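Local coordinates for protein N-acetylglucosamine-6-phosphate deacetylase (Thermotoga maritima, PDB 1O12) that probably removes the acetyl group from N-acetylglucosamine-6-phosphate by hydrolysis, using one bound divalent metal cation per subunit, at residues M161-P166 and R206-P211. Numbering follows the deposited sequence.
Sequences MLTFAP and RITHFP. With FE (Fe (III) ion), chain C.
M161, a selenomethionine, lays its selenium over one face of the R206 guanidinium, with SE 3.4 Å from CZ. From CA, the CB of M161 points toward 206-211, CG continues anti to the backbone N (chi1 -174°), and SE arrives above the centre of the flat group. There the chain bends, and CE finishes 3.3 Å from NE of R206; the two side chains cross at about a right angle. R206 itself runs extended from CG to NE, and its charged end is shared between E336 at NE and E237 at NH2, while NH1 hydrogen-bonds to OG of S185. A leucine in place of R206 would probably leave E336 and E237 without their positive mate and SE without the flat group it rests on. Further along, T163 and T208 meet tip to tip: their OG1 atoms share a hydrogen bond of 2.6 Å. Each hydroxyl has a second partner, H125 for T163 and S185 for T208. CG2 of T208 lies over one face of the H209 ring, whose NE2 binds the iron at 2.3 Å alongside E127 and H188. These buried side chains join strand 159-164 to the segment 206-211 inside the TIM barrel of the amidohydrolase family, next to its metal site.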
HETATM    1  N   MSE A 161      -1.597  12.584 -24.585  1.00 33.49           N
HETATM    2  CA  MSE A 161      -1.560  12.441 -23.144  1.00 33.41           C
HETATM    3  C   MSE A 161      -0.960  13.688 -22.526  1.00 33.18           C
HETATM    4  O   MSE A 161      -0.163  14.380 -23.149  1.00 34.54           O
HETATM    5  CB  MSE A 161      -0.731  11.217 -22.775  1.00 32.14           C
HETATM    6  CG  MSE A 161      -0.753  10.909 -21.324  1.00 37.37           C
HETATM    7 SE   MSE A 161       0.056   9.197 -20.905  1.00 49.41          SE
HETATM    8  CE  MSE A 161      -1.364   7.979 -21.459  1.00 41.51           C
ATOM      9  N   LEU A 162      -1.313  13.964 -21.288  1.00 32.30           N
ATOM     10  CA  LEU A 162      -0.808  15.159 -20.648  1.00 33.02           C
ATOM     11  C   LEU A 162      -0.635  14.916 -19.170  1.00 32.79           C
ATOM     12  O   LEU A 162      -1.575  14.483 -18.512  1.00 32.99           O
ATOM     13  CB  LEU A 162      -1.829  16.269 -20.870  1.00 32.02           C
ATOM     14  CG  LEU A 162      -1.815  17.707 -20.347  1.00 32.14           C
ATOM     15  CD1 LEU A 162      -1.366  17.779 -18.893  1.00 32.30           C
ATOM     16  CD2 LEU A 162      -0.972  18.519 -21.251  1.00 30.36           C
ATOM     17  N   THR A 163       0.552  15.189 -18.637  1.00 32.63           N
ATOM     18  CA  THR A 163       0.768  15.026 -17.196  1.00 32.64           C
ATOM     19  C   THR A 163       0.707  16.377 -16.457  1.00 32.80           C
ATOM     20  O   THR A 163       1.505  17.287 -16.723  1.00 32.55           O
ATOM     21  CB  THR A 163       2.119  14.368 -16.876  1.00 32.25           C
ATOM     22  OG1 THR A 163       2.119  13.033 -17.367  1.00 31.64           O
ATOM     23  CG2 THR A 163       2.352  14.337 -15.359  1.00 31.97           C
ATOM     24  N   PHE A 164      -0.228  16.481 -15.510  1.00 32.92           N
ATOM     25  CA  PHE A 164      -0.430  17.703 -14.724  1.00 32.57           C
ATOM     26  C   PHE A 164      -0.510  17.479 -13.197  1.00 33.37           C
ATOM     27  O   PHE A 164      -0.722  16.346 -12.706  1.00 32.65           O
ATOM     28  CB  PHE A 164      -1.720  18.376 -15.166  1.00 32.38           C
ATOM     29  CG  PHE A 164      -2.950  17.719 -14.610  1.00 32.68           C
ATOM     30  CD1 PHE A 164      -3.674  18.329 -13.587  1.00 31.62           C
ATOM     31  CD2 PHE A 164      -3.348  16.458 -15.066  1.00 32.54           C
ATOM     32  CE1 PHE A 164      -4.766  17.697 -13.027  1.00 31.46           C
ATOM     33  CE2 PHE A 164      -4.452  15.804 -14.505  1.00 33.17           C
ATOM     34  CZ  PHE A 164      -5.162  16.424 -13.486  1.00 32.70           C
ATOM     35  N   ALA A 165      -0.350  18.576 -12.454  1.00 33.78           N
ATOM     36  CA  ALA A 165      -0.439  18.538 -10.997  1.00 34.16           C
ATOM     37  C   ALA A 165      -1.791  19.156 -10.608  1.00 34.67           C
ATOM     38  O   ALA A 165      -1.960  20.351 -10.704  1.00 34.33           O
ATOM     39  CB  ALA A 165       0.717  19.326 -10.392  1.00 33.56           C
ATOM     40  N   PRO A 166      -2.761  18.339 -10.152  1.00 36.97           N
ATOM     41  CA  PRO A 166      -4.114  18.784  -9.752  1.00 38.54           C
ATOM     42  C   PRO A 166      -4.252  20.024  -8.836  1.00 41.23           C
ATOM     43  O   PRO A 166      -5.290  20.695  -8.847  1.00 41.44           O
ATOM     44  CB  PRO A 166      -4.714  17.544  -9.092  1.00 37.45           C
ATOM     45  CG  PRO A 166      -4.003  16.424  -9.773  1.00 37.88           C
ATOM     46  CD  PRO A 166      -2.579  16.910  -9.834  1.00 36.52           C
ATOM     47  N   ARG A 206      -5.264   8.128 -13.935  1.00 29.49           N
ATOM     48  CA  ARG A 206      -3.909   7.687 -14.163  1.00 30.10           C
ATOM     49  C   ARG A 206      -2.862   8.530 -13.391  1.00 30.39           C
ATOM     50  O   ARG A 206      -3.036   9.734 -13.195  1.00 29.64           O
ATOM     51  CB  ARG A 206      -3.680   7.748 -15.682  1.00 29.24           C
ATOM     52  CG  ARG A 206      -2.421   7.137 -16.232  1.00 29.42           C
ATOM     53  CD  ARG A 206      -2.362   7.450 -17.701  1.00 25.96           C
ATOM     54  NE  ARG A 206      -1.300   6.743 -18.381  1.00 27.78           N
ATOM     55  CZ  ARG A 206      -0.000   7.019 -18.282  1.00 28.48           C
ATOM     56  NH1 ARG A 206       0.407   8.020 -17.514  1.00 23.02           N
ATOM     57  NH2 ARG A 206       0.888   6.278 -18.971  1.00 25.01           N
ATOM     58  N   ILE A 207      -1.788   7.886 -12.939  1.00 31.37           N
ATOM     59  CA  ILE A 207      -0.700   8.581 -12.243  1.00 31.59           C
ATOM     60  C   ILE A 207       0.660   8.376 -12.978  1.00 32.11           C
ATOM     61  O   ILE A 207       1.033   7.236 -13.305  1.00 30.48           O
ATOM     62  CB  ILE A 207      -0.621   8.116 -10.800  1.00 32.64           C
ATOM     63  CG1 ILE A 207      -1.886   8.576 -10.069  1.00 32.14           C
ATOM     64  CG2 ILE A 207       0.650   8.679 -10.133  1.00 34.92           C
ATOM     65  CD1 ILE A 207      -1.929   8.209  -8.622  1.00 32.09           C
ATOM     66  N   THR A 208       1.362   9.487 -13.256  1.00 31.42           N
ATOM     67  CA  THR A 208       2.637   9.492 -13.995  1.00 32.06           C
ATOM     68  C   THR A 208       3.818   9.064 -13.107  1.00 32.61           C
ATOM     69  O   THR A 208       3.998   9.568 -11.993  1.00 32.71           O
ATOM     70  CB  THR A 208       2.866  10.916 -14.675  1.00 32.55           C
ATOM     71  OG1 THR A 208       1.812  11.149 -15.610  1.00 29.80           O
ATOM     72  CG2 THR A 208       4.198  11.009 -15.433  1.00 27.36           C
ATOM     73  N   HIS A 209       4.627   8.158 -13.656  1.00 33.88           N
ATOM     74  CA  HIS A 209       5.739   7.484 -12.965  1.00 37.10           C
ATOM     75  C   HIS A 209       5.648   7.513 -11.438  1.00 37.34           C
ATOM     76  O   HIS A 209       6.324   8.284 -10.754  1.00 37.60           O
ATOM     77  CB  HIS A 209       7.133   7.931 -13.466  1.00 39.46           C
ATOM     78  CG  HIS A 209       7.359   9.404 -13.455  1.00 40.56           C
ATOM     79  ND1 HIS A 209       6.900  10.222 -12.450  1.00 41.59           N
ATOM     80  CD2 HIS A 209       8.005  10.209 -14.332  1.00 42.43           C
ATOM     81  CE1 HIS A 209       7.247  11.471 -12.711  1.00 42.15           C
ATOM     82  NE2 HIS A 209       7.917  11.490 -13.848  1.00 42.39           N
ATOM     83  N   PHE A 210       4.750   6.657 -10.944  1.00 37.11           N
ATOM     84  CA  PHE A 210       4.457   6.457  -9.523  1.00 36.99           C
ATOM     85  C   PHE A 210       5.633   5.705  -8.893  1.00 37.26           C
ATOM     86  O   PHE A 210       6.109   4.711  -9.443  1.00 36.44           O
ATOM     87  CB  PHE A 210       3.181   5.612  -9.409  1.00 37.41           C
ATOM     88  CG  PHE A 210       2.785   5.258  -7.996  1.00 37.40           C
ATOM     89  CD1 PHE A 210       1.822   6.005  -7.325  1.00 37.50           C
ATOM     90  CD2 PHE A 210       3.360   4.161  -7.349  1.00 37.04           C
ATOM     91  CE1 PHE A 210       1.433   5.676  -6.045  1.00 37.00           C
ATOM     92  CE2 PHE A 210       2.982   3.818  -6.063  1.00 36.46           C
ATOM     93  CZ  PHE A 210       2.015   4.574  -5.405  1.00 38.07           C
ATOM     94  N   PRO A 211       6.094   6.146  -7.716  1.00 38.15           N
ATOM     95  CA  PRO A 211       5.592   7.287  -6.951  1.00 38.50           C
ATOM     96  C   PRO A 211       6.556   8.465  -7.021  1.00 37.98           C
ATOM     97  O   PRO A 211       6.506   9.359  -6.173  1.00 37.51           O
ATOM     98  CB  PRO A 211       5.532   6.731  -5.556  1.00 35.90           C
ATOM     99  CG  PRO A 211       6.852   6.012  -5.510  1.00 36.98           C
ATOM    100  CD  PRO A 211       6.943   5.304  -6.855  1.00 38.25           C
TER
HETATM  101 FE    FE C 401       8.821  13.402 -14.794  0.97 67.19          FE